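Local coordinates for putative molybdenum cofactor biosynthesis protein (Corynebacterium diphtheriae, PDB 2G2C) that probably takes part in molybdenum cofactor biosynthesis, with a domain likely to bind molybdopterin, at residues D56-A61 with P88-S93. Sequence-based numbering, arbitrary orientation.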
ATOM      1  N   ASP A  56       1.209  15.812  -0.607  1.00 11.95           N
ATOM      2  CA  ASP A  56       1.547  15.970  -2.014  0.50 11.51           C
ATOM      3  C   ASP A  56       2.502  14.891  -2.529  1.00 11.70           C
ATOM      4  O   ASP A  56       2.354  14.405  -3.650  1.00 12.24           O
ATOM      5  CB  ASP A  56       2.121  17.358  -2.244  0.50 11.59           C
ATOM      6  CG  ASP A  56       1.226  18.459  -1.667  0.50 12.16           C
ATOM      7  OD1 ASP A  56       0.402  19.005  -2.440  0.50 13.88           O
ATOM      8  OD2 ASP A  56       1.338  18.751  -0.455  0.50 12.47           O
ATOM      9  N   THR A  57       3.482  14.538  -1.710  1.00 11.51           N
ATOM     10  CA  THR A  57       4.460  13.523  -2.118  1.00 11.80           C
ATOM     11  C   THR A  57       3.801  12.150  -2.306  1.00 10.41           C
ATOM     12  O   THR A  57       4.084  11.418  -3.273  1.00 12.55           O
ATOM     13  CB  THR A  57       5.579  13.403  -1.107  1.00 12.97           C
ATOM     14  OG1 THR A  57       5.018  13.319   0.207  1.00 14.45           O
ATOM     15  CG2 THR A  57       6.468  14.649  -1.257  1.00 15.09           C
ATOM     16  N   VAL A  58       2.916  11.784  -1.375  1.00 10.28           N
ATOM     17  CA  VAL A  58       2.241  10.476  -1.505  1.00 11.14           C
ATOM     18  C   VAL A  58       1.246  10.468  -2.683  1.00 10.36           C
ATOM     19  O   VAL A  58       1.216   9.538  -3.496  1.00 11.93           O
ATOM     20  CB  VAL A  58       1.608  10.067  -0.176  1.00 11.66           C
ATOM     21  CG1 VAL A  58       0.792   8.784  -0.309  1.00 12.19           C
ATOM     22  CG2 VAL A  58       2.703   9.917   0.879  1.00 11.44           C
ATOM     23  N   VAL A  59       0.459  11.547  -2.811  1.00 10.85           N
ATOM     24  CA  VAL A  59      -0.415  11.668  -3.986  1.00 11.11           C
ATOM     25  C   VAL A  59       0.344  11.514  -5.294  1.00 11.52           C
ATOM     26  O   VAL A  59      -0.108  10.791  -6.185  1.00 12.40           O
ATOM     27  CB  VAL A  59      -1.214  13.020  -4.017  1.00 11.54           C
ATOM     28  CG1 VAL A  59      -1.899  13.222  -5.411  1.00 11.26           C
ATOM     29  CG2 VAL A  59      -2.225  13.036  -2.902  1.00 10.54           C
ATOM     30  N   GLU A  60       1.484  12.202  -5.414  1.00 11.45           N
ATOM     31  CA  GLU A  60       2.248  12.128  -6.670  1.00 12.62           C
ATOM     32  C   GLU A  60       2.718  10.699  -6.913  1.00 12.07           C
ATOM     33  O   GLU A  60       2.640  10.193  -8.023  1.00 12.00           O
ATOM     34  CB  GLU A  60       3.440  13.064  -6.613  1.00 13.89           C
ATOM     35  CG  GLU A  60       4.300  13.016  -7.819  1.00 17.90           C
ATOM     36  CD  GLU A  60       5.486  13.953  -7.705  1.00 25.44           C
ATOM     37  OE1 GLU A  60       6.139  14.030  -6.608  1.00 25.90           O
ATOM     38  OE2 GLU A  60       5.765  14.625  -8.721  1.00 27.25           O
ATOM     39  N   ALA A  61       3.231  10.049  -5.864  1.00 11.36           N
ATOM     40  CA  ALA A  61       3.694   8.664  -6.008  1.00 11.73           C
ATOM     41  C   ALA A  61       2.579   7.673  -6.396  1.00 10.64           C
ATOM     42  O   ALA A  61       2.790   6.771  -7.223  1.00 12.68           O
ATOM     43  CB  ALA A  61       4.409   8.220  -4.739  1.00 11.67           C
ATOM     44  N   PRO A  88      -2.815   8.179   4.717  1.00  9.88           N
ATOM     45  CA  PRO A  88      -4.232   7.765   4.593  1.00 10.39           C
ATOM     46  C   PRO A  88      -5.047   8.828   3.814  1.00 10.49           C
ATOM     47  O   PRO A  88      -5.908   8.461   2.995  1.00 11.21           O
ATOM     48  CB  PRO A  88      -4.700   7.625   6.054  1.00 11.81           C
ATOM     49  CG  PRO A  88      -3.384   7.369   6.790  1.00  9.48           C
ATOM     50  CD  PRO A  88      -2.433   8.335   6.136  1.00 10.41           C
ATOM     51  N   GLU A  89      -4.817  10.113   4.103  1.00  9.76           N
ATOM     52  CA  GLU A  89      -5.564  11.192   3.438  1.00  9.00           C
ATOM     53  C   GLU A  89      -5.242  11.192   1.923  1.00  9.82           C
ATOM     54  O   GLU A  89      -6.139  11.273   1.064  1.00 10.18           O
ATOM     55  CB  GLU A  89      -5.230  12.572   4.039  1.00 10.16           C
ATOM     56  CG  GLU A  89      -5.741  12.779   5.493  1.00 11.90           C
ATOM     57  CD  GLU A  89      -4.868  12.140   6.620  1.00 12.37           C
ATOM     58  OE1 GLU A  89      -3.936  11.328   6.367  1.00 12.05           O
ATOM     59  OE2 GLU A  89      -5.132  12.494   7.792  1.00 14.38           O
ATOM     60  N   ALA A  90      -3.950  11.103   1.612  1.00  9.02           N
ATOM     61  CA  ALA A  90      -3.539  11.066   0.208  1.00 10.87           C
ATOM     62  C   ALA A  90      -4.190   9.850  -0.494  1.00 10.63           C
ATOM     63  O   ALA A  90      -4.711   9.929  -1.618  1.00 10.53           O
ATOM     64  CB  ALA A  90      -1.979  11.018   0.093  1.00 11.72           C
ATOM     65  N   THR A  91      -4.162   8.710   0.175  1.00 10.17           N
ATOM     66  CA  THR A  91      -4.715   7.509  -0.402  1.00  9.48           C
ATOM     67  C   THR A  91      -6.221   7.638  -0.650  1.00  9.61           C
ATOM     68  O   THR A  91      -6.721   7.237  -1.713  1.00 10.39           O
ATOM     69  CB  THR A  91      -4.405   6.299   0.491  1.00  8.91           C
ATOM     70  OG1 THR A  91      -2.982   6.161   0.612  1.00  9.97           O
ATOM     71  CG2 THR A  91      -5.053   4.984  -0.087  1.00 11.82           C
ATOM     72  N   ALA A  92      -6.941   8.180   0.336  1.00 10.27           N
ATOM     73  CA  ALA A  92      -8.396   8.289   0.272  1.00 10.49           C
ATOM     74  C   ALA A  92      -8.809   9.072  -0.979  1.00 10.20           C
ATOM     75  O   ALA A  92      -9.918   8.834  -1.537  1.00 12.13           O
ATOM     76  CB  ALA A  92      -8.905   8.980   1.499  1.00 11.54           C
ATOM     77  N   SER A  93      -7.939   9.998  -1.420  1.00 11.41           N
ATOM     78  CA  SER A  93      -8.307  10.837  -2.596  1.00 11.30           C
ATOM     79  C   SER A  93      -8.510  10.007  -3.861  1.00 10.65           C
ATOM     80  O   SER A  93      -9.153  10.513  -4.819  1.00 12.22           O
ATOM     81  CB  SER A  93      -7.277  11.946  -2.851  1.00 12.24           C
ATOM     82  OG  SER A  93      -6.071  11.444  -3.396  1.00 12.83           O
TER
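Ala90 shows how the smallest of side chains can bring two helices close: its methyl, on helix 87-92, is directed toward helix 55-67 and is received by two successive valines. The CA atoms of Val59 and Ala90 are 5.3 Å apart. Val58 and Val59 meet the methyl with different branches. Val58, whose CB is directed toward the partner helix, offers CG1, 3.6 Å from Ala90 CB, and its own CB follows at 3.7 Å, so that one flank of the isopropyl group lies against the methyl. That CG1 is trans to the backbone N (chi1 175°). In Val59 the rotamer is nearly the same, yet the branch used is CG2, which lies trans to the carbonyl carbon and reaches Ala90 CB at 3.6 Å, with Ala90 CA a little farther at 3.9 Å. The methyl of Ala90 is thus touched by both valines in a purely apolar meeting.

Beside the valines stands one polar group, the hydroxyl of Ser93. Ser93 OG approaches Val59 CG2 at 4.2 Å but spends its hydrogen bond on its own segment, donating to Ala90 O at 2.7 Å, tilted 17° from the carbonyl plane. Ser93 N also bonds to that oxygen, which therefore receives a backbone and a side-chain donor.

Val58 also touches Val13 of strand 5-13, whereas Val59 packs on Phe94, so the pair spans from the sheet to a loop. This is close helix-helix packing over a largely parallel sheet, in the three-layer alpha/beta fold of the MoCF_biosynth family.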